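Local coordinates for protein (hdlp (histone deacetylase-like protein)) (Aquifex aeolicus, PDB 1C3P), which probably removes acetyl groups from acetylated substrates as a zinc-binding member of the histone deacetylase family, at residues 221-226 with 359-364; 274-279 with 306-311; 160-165 with 248-253. All coordinates share one frame; numbering follows the deposited sequence.

Interaction 1: residues 221-226 with 359-364; sequences PLPKGL and EVRKEV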
loop_
_atom_site.group_PDB
_atom_site.type_symbol
_atom_site.label_atom_id
_atom_site.label_comp_id
_atom_site.label_asym_id
_atom_site.label_seq_id
_atom_site.Cartn_x
_atom_site.Cartn_y
_atom_site.Cartn_z
ATOM N N PRO A 221 7.972 12.265 8.103
ATOM C CA PRO A 221 7.420 11.657 9.317
ATOM C C PRO A 221 6.370 12.585 9.897
ATOM O O PRO A 221 6.616 13.779 10.012
ATOM C CB PRO A 221 8.655 11.531 10.235
ATOM C CG PRO A 221 9.845 11.833 9.300
ATOM C CD PRO A 221 9.270 12.876 8.414
ATOM N N LEU A 222 5.208 12.036 10.258
ATOM C CA LEU A 222 4.106 12.829 10.788
ATOM C C LEU A 222 3.668 12.390 12.185
ATOM O O LEU A 222 3.800 11.226 12.551
ATOM C CB LEU A 222 2.940 12.773 9.809
ATOM C CG LEU A 222 3.365 13.400 8.473
ATOM C CD1 LEU A 222 2.321 13.112 7.390
ATOM C CD2 LEU A 222 3.553 14.894 8.662
ATOM N N PRO A 223 3.141 13.333 12.982
ATOM C CA PRO A 223 2.685 13.100 14.359
ATOM C C PRO A 223 1.387 12.364 14.604
ATOM O O PRO A 223 0.570 12.184 13.710
ATOM C CB PRO A 223 2.624 14.518 14.931
ATOM C CG PRO A 223 2.079 15.280 13.747
ATOM C CD PRO A 223 2.996 14.761 12.632
ATOM N N LYS A 224 1.215 11.946 15.854
ATOM C CA LYS A 224 -0.002 11.273 16.285
ATOM C C LYS A 224 -1.190 12.241 16.182
ATOM O O LYS A 224 -1.034 13.468 16.324
ATOM C CB LYS A 224 0.138 10.844 17.744
ATOM C CG LYS A 224 1.326 9.926 18.027
ATOM C CD LYS A 224 1.407 9.591 19.526
ATOM C CE LYS A 224 2.651 8.744 19.829
ATOM N NZ LYS A 224 2.752 8.389 21.276
ATOM N N GLY A 225 -2.379 11.685 15.977
ATOM C CA GLY A 225 -3.573 12.507 15.886
ATOM C C GLY A 225 -3.668 13.339 14.624
ATOM O O GLY A 225 -4.424 14.301 14.583
ATOM N N LEU A 226 -2.918 12.965 13.589
ATOM C CA LEU A 226 -2.909 13.714 12.332
ATOM C C LEU A 226 -4.322 13.919 11.765
ATOM O O LEU A 226 -5.095 12.968 11.691
ATOM C CB LEU A 226 -2.092 12.958 11.287
ATOM C CG LEU A 226 -1.705 13.806 10.076
ATOM C CD1 LEU A 226 -0.577 14.737 10.522
ATOM C CD2 LEU A 226 -1.224 12.926 8.918
ATOM N N GLU A 359 -6.604 22.401 12.409
ATOM C CA GLU A 359 -5.486 23.283 12.136
ATOM C C GLU A 359 -4.243 22.477 11.820
ATOM O O GLU A 359 -4.135 21.311 12.194
ATOM C CB GLU A 359 -5.200 24.156 13.354
ATOM C CG GLU A 359 -6.241 25.215 13.634
ATOM C CD GLU A 359 -5.980 25.930 14.950
ATOM O OE1 GLU A 359 -4.831 26.374 15.173
ATOM O OE2 GLU A 359 -6.927 26.051 15.754
ATOM N N VAL A 360 -3.307 23.091 11.116
ATOM C CA VAL A 360 -2.068 22.404 10.827
ATOM C C VAL A 360 -1.057 22.781 11.921
ATOM O O VAL A 360 -0.648 23.943 12.035
ATOM C CB VAL A 360 -1.533 22.792 9.452
ATOM C CG1 VAL A 360 -0.203 22.076 9.189
ATOM C CG2 VAL A 360 -2.579 22.441 8.378
ATOM N N ARG A 361 -0.675 21.798 12.741
ATOM C CA ARG A 361 0.289 22.034 13.821
ATOM C C ARG A 361 1.635 22.557 13.360
ATOM O O ARG A 361 2.090 22.257 12.257
ATOM C CB ARG A 361 0.535 20.748 14.616
ATOM C CG ARG A 361 -0.548 20.447 15.614
ATOM C CD ARG A 361 -0.344 19.063 16.180
ATOM N NE ARG A 361 -0.839 18.031 15.270
ATOM C CZ ARG A 361 -0.775 16.734 15.531
ATOM N NH1 ARG A 361 -0.227 16.324 16.673
ATOM N NH2 ARG A 361 -1.287 15.859 14.676
ATOM N N LYS A 362 2.276 23.337 14.229
ATOM C CA LYS A 362 3.591 23.898 13.931
ATOM C C LYS A 362 4.594 22.796 13.597
ATOM O O LYS A 362 5.433 22.968 12.721
ATOM C CB LYS A 362 4.112 24.731 15.121
ATOM C CG LYS A 362 3.367 26.033 15.343
ATOM C CD LYS A 362 1.877 25.780 15.522
ATOM C CE LYS A 362 1.632 24.809 16.660
ATOM N NZ LYS A 362 0.240 24.371 16.663
ATOM N N GLU A 363 4.510 21.677 14.318
ATOM C CA GLU A 363 5.391 20.520 14.093
ATOM C C GLU A 363 5.405 20.109 12.636
ATOM O O GLU A 363 6.456 19.831 12.052
ATOM C CB GLU A 363 4.885 19.283 14.812
ATOM C CG GLU A 363 4.872 19.283 16.283
ATOM C CD GLU A 363 4.234 18.011 16.779
ATOM O OE1 GLU A 363 4.683 16.923 16.332
ATOM O OE2 GLU A 363 3.295 18.103 17.597
ATOM N N VAL A 364 4.207 19.998 12.082
ATOM C CA VAL A 364 4.076 19.588 10.699
ATOM C C VAL A 364 4.688 20.624 9.767
ATOM O O VAL A 364 5.432 20.274 8.841
ATOM C CB VAL A 364 2.615 19.346 10.320
ATOM C CG1 VAL A 364 2.537 18.980 8.853
ATOM C CG2 VAL A 364 2.020 18.219 11.177
#
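Arg361 reaches over to the turn at Lys224 and makes both hydrogen bonds of this contact. NH1 and NH2 of Arg361 converge end-on on one acceptor, Lys224 O. Arg361 NH1 is 3.0 Å from Lys224 O and nearly in line with the C=O bond, at 172°. Arg361 NH2 lies 2.9 Å from the same Lys224 O but approaches from above the carbonyl plane, 38° out of it. The oxygen itself stays close to the guanidinium plane, so the fork is flat on the arginine side. Lys224 O belongs to the central peptide of a type II beta turn, Pro223 to Leu226, in which Gly225 takes positive phi. The bend at chi3 (-80°) turns the guanidinium out of the line of its own chain and toward this carbonyl. A second partner, Glu230, forms a salt bridge with Arg361 NE. The guanidinium is thus held by a carboxylate at NE and by a backbone oxygen at NH1 and NH2.

The remaining contacts are van der Waals ones. Pro223 lies over one face of the guanidinium, with its CG 3.5 Å from Arg361 NH2. Pro223 CB also meets Glu363 OE1 at 3.5 Å. Farther round the ring, Pro223 CD touches Val364 CG2 at 3.9 Å, the two side chains crossing at about a right angle. The other branch of the valine, Val364 CG1, meets Leu222 CD2 at 4.2 Å. Leu226 CD1 stands 4.4 Å from Val364 CG2.

Arg361 is the N-cap residue of helix 362-372. The contact joins the start of that C-terminal helix to the loop leaving strand 217-222, an outermost strand of the sheet. Helix 228-245 lies beside both: its Phe233 touches Val364, and its Phe231 touches Leu226.

Interaction 2: residues 274-279 with 306-311; sequences AFLKAF and WTLIWC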
loop_
_atom_site.group_PDB
_atom_site.type_symbol
_atom_site.label_atom_id
_atom_site.label_comp_id
_atom_site.label_asym_id
_atom_site.label_seq_id
_atom_site.Cartn_x
_atom_site.Cartn_y
_atom_site.Cartn_z
ATOM N N ALA A 274 -10.553 12.595 2.547
ATOM C CA ALA A 274 -9.247 13.227 2.435
ATOM C C ALA A 274 -8.319 12.217 1.730
ATOM O O ALA A 274 -7.423 12.607 0.977
ATOM C CB ALA A 274 -8.711 13.583 3.831
ATOM N N PHE A 275 -8.545 10.922 1.983
ATOM C CA PHE A 275 -7.759 9.846 1.367
ATOM C C PHE A 275 -7.942 9.953 -0.145
ATOM O O PHE A 275 -6.984 9.872 -0.925
ATOM C CB PHE A 275 -8.274 8.492 1.875
ATOM C CG PHE A 275 -7.642 7.293 1.224
ATOM C CD1 PHE A 275 -6.330 6.928 1.498
ATOM C CD2 PHE A 275 -8.395 6.495 0.368
ATOM C CE1 PHE A 275 -5.778 5.777 0.929
ATOM C CE2 PHE A 275 -7.858 5.344 -0.208
ATOM C CZ PHE A 275 -6.548 4.985 0.075
ATOM N N LEU A 276 -9.189 10.164 -0.544
ATOM C CA LEU A 276 -9.542 10.296 -1.947
ATOM C C LEU A 276 -8.914 11.570 -2.525
ATOM O O LEU A 276 -8.362 11.548 -3.630
ATOM C CB LEU A 276 -11.074 10.313 -2.079
ATOM C CG LEU A 276 -11.711 10.219 -3.475
ATOM C CD1 LEU A 276 -13.223 10.400 -3.348
ATOM C CD2 LEU A 276 -11.163 11.277 -4.386
ATOM N N LYS A 277 -8.991 12.684 -1.800
ATOM C CA LYS A 277 -8.385 13.906 -2.313
ATOM C C LYS A 277 -6.883 13.787 -2.479
ATOM O O LYS A 277 -6.305 14.362 -3.402
ATOM C CB LYS A 277 -8.685 15.109 -1.418
ATOM C CG LYS A 277 -10.054 15.671 -1.610
ATOM C CD LYS A 277 -10.085 17.122 -1.162
ATOM C CE LYS A 277 -9.105 17.957 -1.976
ATOM N NZ LYS A 277 -9.144 19.389 -1.583
ATOM N N ALA A 278 -6.246 13.040 -1.582
ATOM C CA ALA A 278 -4.794 12.854 -1.651
ATOM C C ALA A 278 -4.445 12.179 -2.979
ATOM O O ALA A 278 -3.512 12.570 -3.695
ATOM C CB ALA A 278 -4.322 11.972 -0.468
ATOM N N PHE A 279 -5.213 11.151 -3.302
ATOM C CA PHE A 279 -5.036 10.408 -4.545
ATOM C C PHE A 279 -5.138 11.350 -5.754
ATOM O O PHE A 279 -4.312 11.306 -6.676
ATOM C CB PHE A 279 -6.124 9.330 -4.626
ATOM C CG PHE A 279 -6.174 8.610 -5.942
ATOM C CD1 PHE A 279 -5.140 7.756 -6.330
ATOM C CD2 PHE A 279 -7.274 8.756 -6.779
ATOM C CE1 PHE A 279 -5.213 7.053 -7.543
ATOM C CE2 PHE A 279 -7.357 8.059 -7.987
ATOM C CZ PHE A 279 -6.327 7.204 -8.370
ATOM N N TRP A 306 -11.214 2.090 -0.617
ATOM C CA TRP A 306 -10.772 1.675 -1.935
ATOM C C TRP A 306 -11.921 1.777 -2.916
ATOM O O TRP A 306 -11.703 1.943 -4.114
ATOM C CB TRP A 306 -10.201 0.259 -1.926
ATOM C CG TRP A 306 -8.767 0.222 -1.446
ATOM C CD1 TRP A 306 -7.895 1.267 -1.399
ATOM C CD2 TRP A 306 -8.037 -0.931 -1.019
ATOM N NE1 TRP A 306 -6.660 0.839 -0.968
ATOM C CE2 TRP A 306 -6.721 -0.506 -0.730
ATOM C CE3 TRP A 306 -8.366 -2.284 -0.854
ATOM C CZ2 TRP A 306 -5.732 -1.392 -0.281
ATOM C CZ3 TRP A 306 -7.386 -3.163 -0.409
ATOM C CH2 TRP A 306 -6.080 -2.710 -0.128
ATOM N N THR A 307 -13.148 1.677 -2.420
ATOM C CA THR A 307 -14.284 1.806 -3.319
ATOM C C THR A 307 -14.278 3.235 -3.866
ATOM O O THR A 307 -14.531 3.440 -5.050
ATOM C CB THR A 307 -15.614 1.459 -2.598
ATOM O OG1 THR A 307 -15.671 0.039 -2.400
ATOM C CG2 THR A 307 -16.822 1.906 -3.418
ATOM N N LEU A 308 -13.968 4.222 -3.024
ATOM C CA LEU A 308 -13.895 5.603 -3.509
ATOM C C LEU A 308 -12.838 5.708 -4.615
ATOM O O LEU A 308 -13.032 6.388 -5.635
ATOM C CB LEU A 308 -13.549 6.577 -2.371
ATOM C CG LEU A 308 -14.595 6.756 -1.266
ATOM C CD1 LEU A 308 -14.147 7.846 -0.266
ATOM C CD2 LEU A 308 -15.927 7.147 -1.921
ATOM N N ILE A 309 -11.710 5.034 -4.415
ATOM C CA ILE A 309 -10.651 5.059 -5.414
ATOM C C ILE A 309 -11.141 4.422 -6.710
ATOM O O ILE A 309 -10.897 4.945 -7.798
ATOM C CB ILE A 309 -9.406 4.270 -4.958
ATOM C CG1 ILE A 309 -8.800 4.907 -3.707
ATOM C CG2 ILE A 309 -8.392 4.225 -6.089
ATOM C CD1 ILE A 309 -8.317 6.327 -3.923
ATOM N N TRP A 310 -11.829 3.288 -6.603
ATOM C CA TRP A 310 -12.298 2.622 -7.821
ATOM C C TRP A 310 -13.308 3.503 -8.569
ATOM O O TRP A 310 -13.251 3.622 -9.798
ATOM C CB TRP A 310 -12.905 1.261 -7.490
ATOM C CG TRP A 310 -13.403 0.553 -8.697
ATOM C CD1 TRP A 310 -14.701 0.228 -8.972
ATOM C CD2 TRP A 310 -12.639 0.177 -9.859
ATOM N NE1 TRP A 310 -14.794 -0.317 -10.231
ATOM C CE2 TRP A 310 -13.545 -0.360 -10.797
ATOM C CE3 TRP A 310 -11.279 0.245 -10.197
ATOM C CZ2 TRP A 310 -13.136 -0.827 -12.052
ATOM C CZ3 TRP A 310 -10.870 -0.216 -11.440
ATOM C CH2 TRP A 310 -11.798 -0.747 -12.355
ATOM N N CYS A 311 -14.218 4.130 -7.826
ATOM C CA CYS A 311 -15.201 5.017 -8.439
ATOM C C CYS A 311 -14.520 6.181 -9.163
ATOM O O CYS A 311 -14.919 6.521 -10.272
ATOM C CB CYS A 311 -16.205 5.537 -7.390
ATOM S SG CYS A 311 -17.419 4.308 -6.794
#
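Trp306, whose indole meets Phe275 across the contact, accepts the helix bond from Trp310 N at its backbone O, 2.8 Å away. No hydrogen bond crosses between 274-279 and 306-311. The polar end of the indole is satisfied elsewhere, since Trp306 NE1 donates to Leu255 O. What joins the two helices is hydrocarbon and aromatic packing. Their segment axes approach to 9.5 Å and cross at -40°, running in broadly the same direction.

Ile309 is the centre of the contact and sits between two phenylalanines. Ile309 CG1 meets Phe275 CE2 at 3.6 Å, and the two side chains cross at about a right angle. The terminal methyl of Ile309 lies over one face of the Phe279 ring. Ile309 CD1 is 4.2 Å from the centroid of that ring, a CH-pi contact. The methyl is displaced toward the root of the ring, where CD1 of Ile309 is 3.7 Å from Phe279 CG. Both rings project toward helix 299-314 because each CG lies opposite its own backbone N, with chi1 174° in Phe275 and 172° in Phe279.

The far end of the Phe275 ring touches the indole: CZ of Phe275 is 4.2 Å from CD1 of Trp306, which approaches at the phenyl edge. On the other flank, Leu276 CD1 rests 4.0 Å from Leu308 CB. Phe279 also packs edge-to-face on Tyr291, a residue of strand 290-292.

Strand 250-254, helix 272-286 and strand 290-292 follow one another as a beta-alpha-beta crossover between neighbouring parallel strands, and helix 299-314 comes next. Such helices packed against a parallel sheet are characteristic of the alpha/beta fold shared by arginases and histone deacetylases.

Interaction 3: residues 160-165 with 248-253; sequences KRILYI and PEVYLL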
loop_
_atom_site.group_PDB
_atom_site.type_symbol
_atom_site.label_atom_id
_atom_site.label_comp_id
_atom_site.label_asym_id
_atom_site.label_seq_id
_atom_site.Cartn_x
_atom_site.Cartn_y
_atom_site.Cartn_z
ATOM N N LYS A 160 14.506 5.272 -16.778
ATOM C CA LYS A 160 15.627 5.776 -15.988
ATOM C C LYS A 160 15.257 6.800 -14.923
ATOM O O LYS A 160 16.121 7.279 -14.180
ATOM C CB LYS A 160 16.673 6.363 -16.941
ATOM C CG LYS A 160 17.303 5.308 -17.838
ATOM C CD LYS A 160 18.031 5.890 -19.051
ATOM C CE LYS A 160 19.093 6.916 -18.681
ATOM N NZ LYS A 160 18.498 8.177 -18.150
ATOM N N ARG A 161 13.980 7.155 -14.858
ATOM C CA ARG A 161 13.508 8.109 -13.854
ATOM C C ARG A 161 12.155 7.625 -13.366
ATOM O O ARG A 161 11.112 7.959 -13.928
ATOM C CB ARG A 161 13.367 9.522 -14.435
ATOM C CG ARG A 161 14.683 10.178 -14.861
ATOM C CD ARG A 161 14.456 11.645 -15.222
ATOM N NE ARG A 161 13.494 11.831 -16.306
ATOM C CZ ARG A 161 13.733 11.582 -17.594
ATOM N NH1 ARG A 161 14.920 11.133 -17.983
ATOM N NH2 ARG A 161 12.778 11.775 -18.496
ATOM N N ILE A 162 12.173 6.831 -12.308
ATOM C CA ILE A 162 10.939 6.264 -11.771
ATOM C C ILE A 162 10.656 6.828 -10.383
ATOM O O ILE A 162 11.529 6.857 -9.543
ATOM C CB ILE A 162 11.104 4.741 -11.700
ATOM C CG1 ILE A 162 11.412 4.226 -13.108
ATOM C CG2 ILE A 162 9.858 4.100 -11.135
ATOM C CD1 ILE A 162 11.913 2.817 -13.165
ATOM N N LEU A 163 9.431 7.284 -10.154
ATOM C CA LEU A 163 9.082 7.851 -8.864
ATOM C C LEU A 163 8.125 6.912 -8.170
ATOM O O LEU A 163 7.220 6.386 -8.798
ATOM C CB LEU A 163 8.407 9.219 -9.058
ATOM C CG LEU A 163 7.689 9.872 -7.871
ATOM C CD1 LEU A 163 8.713 10.225 -6.792
ATOM C CD2 LEU A 163 6.934 11.105 -8.329
ATOM N N TYR A 164 8.347 6.684 -6.883
ATOM C CA TYR A 164 7.450 5.850 -6.088
ATOM C C TYR A 164 6.936 6.727 -4.947
ATOM O O TYR A 164 7.720 7.366 -4.240
ATOM C CB TYR A 164 8.199 4.652 -5.518
ATOM C CG TYR A 164 7.349 3.803 -4.606
ATOM C CD1 TYR A 164 6.349 2.957 -5.098
ATOM C CD2 TYR A 164 7.548 3.858 -3.235
ATOM C CE1 TYR A 164 5.576 2.180 -4.206
ATOM C CE2 TYR A 164 6.803 3.111 -2.365
ATOM C CZ TYR A 164 5.829 2.277 -2.838
ATOM O OH TYR A 164 5.150 1.533 -1.894
ATOM N N ILE A 165 5.617 6.781 -4.774
ATOM C CA ILE A 165 5.019 7.592 -3.718
ATOM C C ILE A 165 4.238 6.635 -2.819
ATOM O O ILE A 165 3.400 5.868 -3.295
ATOM C CB ILE A 165 4.062 8.644 -4.294
ATOM C CG1 ILE A 165 4.818 9.557 -5.267
ATOM C CG2 ILE A 165 3.418 9.429 -3.162
ATOM C CD1 ILE A 165 3.897 10.429 -6.138
ATOM N N PRO A 248 9.751 12.604 -13.250
ATOM C CA PRO A 248 9.488 11.187 -13.512
ATOM C C PRO A 248 9.073 10.845 -14.933
ATOM O O PRO A 248 8.368 11.620 -15.572
ATOM C CB PRO A 248 8.360 10.866 -12.526
ATOM C CG PRO A 248 8.522 11.924 -11.444
ATOM C CD PRO A 248 8.738 13.126 -12.317
ATOM N N GLU A 249 9.520 9.684 -15.409
ATOM C CA GLU A 249 9.128 9.186 -16.725
ATOM C C GLU A 249 7.874 8.389 -16.425
ATOM O O GLU A 249 6.998 8.205 -17.274
ATOM C CB GLU A 249 10.172 8.232 -17.310
ATOM C CG GLU A 249 11.514 8.874 -17.634
ATOM C CD GLU A 249 12.484 7.889 -18.249
ATOM O OE1 GLU A 249 12.719 6.828 -17.636
ATOM O OE2 GLU A 249 13.017 8.173 -19.346
ATOM N N VAL A 250 7.803 7.908 -15.190
ATOM C CA VAL A 250 6.668 7.119 -14.754
ATOM C C VAL A 250 6.684 7.041 -13.237
ATOM O O VAL A 250 7.744 7.124 -12.638
ATOM C CB VAL A 250 6.728 5.681 -15.347
ATOM C CG1 VAL A 250 7.985 4.956 -14.899
ATOM C CG2 VAL A 250 5.511 4.910 -14.927
ATOM N N TYR A 251 5.514 6.909 -12.623
ATOM C CA TYR A 251 5.452 6.811 -11.168
ATOM C C TYR A 251 4.445 5.755 -10.706
ATOM O O TYR A 251 3.506 5.410 -11.430
ATOM C CB TYR A 251 5.087 8.182 -10.553
ATOM C CG TYR A 251 3.599 8.514 -10.530
ATOM C CD1 TYR A 251 2.789 8.094 -9.472
ATOM C CD2 TYR A 251 3.002 9.238 -11.567
ATOM C CE1 TYR A 251 1.441 8.377 -9.448
ATOM C CE2 TYR A 251 1.624 9.535 -11.552
ATOM C CZ TYR A 251 0.859 9.097 -10.493
ATOM O OH TYR A 251 -0.499 9.332 -10.452
ATOM N N LEU A 252 4.675 5.222 -9.503
ATOM C CA LEU A 252 3.770 4.257 -8.880
ATOM C C LEU A 252 3.365 4.889 -7.557
ATOM O O LEU A 252 4.163 5.581 -6.915
ATOM C CB LEU A 252 4.451 2.903 -8.604
ATOM C CG LEU A 252 5.018 2.184 -9.825
ATOM C CD1 LEU A 252 6.413 2.704 -10.097
ATOM C CD2 LEU A 252 5.083 0.690 -9.550
ATOM N N LEU A 253 2.124 4.649 -7.169
ATOM C CA LEU A 253 1.540 5.213 -5.950
ATOM C C LEU A 253 0.923 4.092 -5.133
ATOM O O LEU A 253 0.143 3.304 -5.666
ATOM C CB LEU A 253 0.444 6.216 -6.354
ATOM C CG LEU A 253 -0.538 6.763 -5.325
ATOM C CD1 LEU A 253 0.231 7.611 -4.319
ATOM C CD2 LEU A 253 -1.606 7.626 -6.036
HETATM O O HOH W 1 12.408 10.189 -21.184
#
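Residues 162-165 and 250-253 pair as parallel strands, their axes 4.6 Å apart at the closest point and inclined by 16°. They are neighbours inside the large parallel sheet of the arginase/deacetylase alpha/beta fold. Ile162 lies beside Val250, and the pairing continues in step to Ile165 beside Leu253. Leu163 bonds to both sides of Tyr251: Leu163 N donates to Val250 O at 3.0 Å, and its O accepts from Leu252 N. Ile165 N then donates to Leu252 O. Before the strands begin, Glu249 N donates to Arg161 O.

At this end the Glu249 carboxylate reaches across to the 160-165 segment. Glu249 OE1 takes the N-H groups of Lys160 and Arg161 from the same face of its plane. Arg161 N is 3.1 Å from Glu249 OE1; the Lys160 N bond is modelled so short that its exact length is doubtful. The Arg161 chain bends at chi3 (-59°), and its guanidinium comes to lie over Glu249 CG, 3.3 Å from Arg161 NH2. Its salt bridge to Glu249 OE2 is long and rests on charge alone, because that oxygen is well out of the guanidinium plane. A water bridges Arg161 NH2 and Glu249 OE2, while Arg161 NE donates to Glu247 O. With an alanine here in place of Glu249, the backbone N-H groups of Lys160 and Arg161 are likely to lose this acceptor, and the guanidinium its nearby countercharge.

Ile162, Tyr164, Val250 and Leu252 share one face of the sheet, where helix 146-156 touches Ile162, Tyr164 and Leu252. There Ile162 CG2 meets Leu252 CD1 at 3.9 Å. Leu163, Ile165, Tyr251 and Leu253 line the other face, where helix 272-286 packs on Tyr251 and Leu253. On this side Leu163 CD2 lies 3.6 Å from Pro248 CG, and Ile165 CG2 touches Leu253 CD1 at 3.8 Å.

How the interactions relate
Interactions 2 and 3 are buried, whereas interaction 1 is partly exposed at the margin of the fold. Interactions 1 and 3 reach the same sheet: one at the outermost strand 217-222, the other between two inner strands. They do not touch. Interactions 2 and 3 do, where Phe279 CD1 of helix 272-286 packs 3.5 Å from Leu253 CD2 of strand 250-254. The chemistry changes with place. Backbone hydrogen bonds join the inner strands, with charged groups gathered at their beginning. The helix pair has hydrocarbon and aromatic contacts alone. At the margin, a forked arginine-carbonyl grip adds to modest apolar packing. Along the chain, interaction 2 is nested within the loop closed by interaction 1.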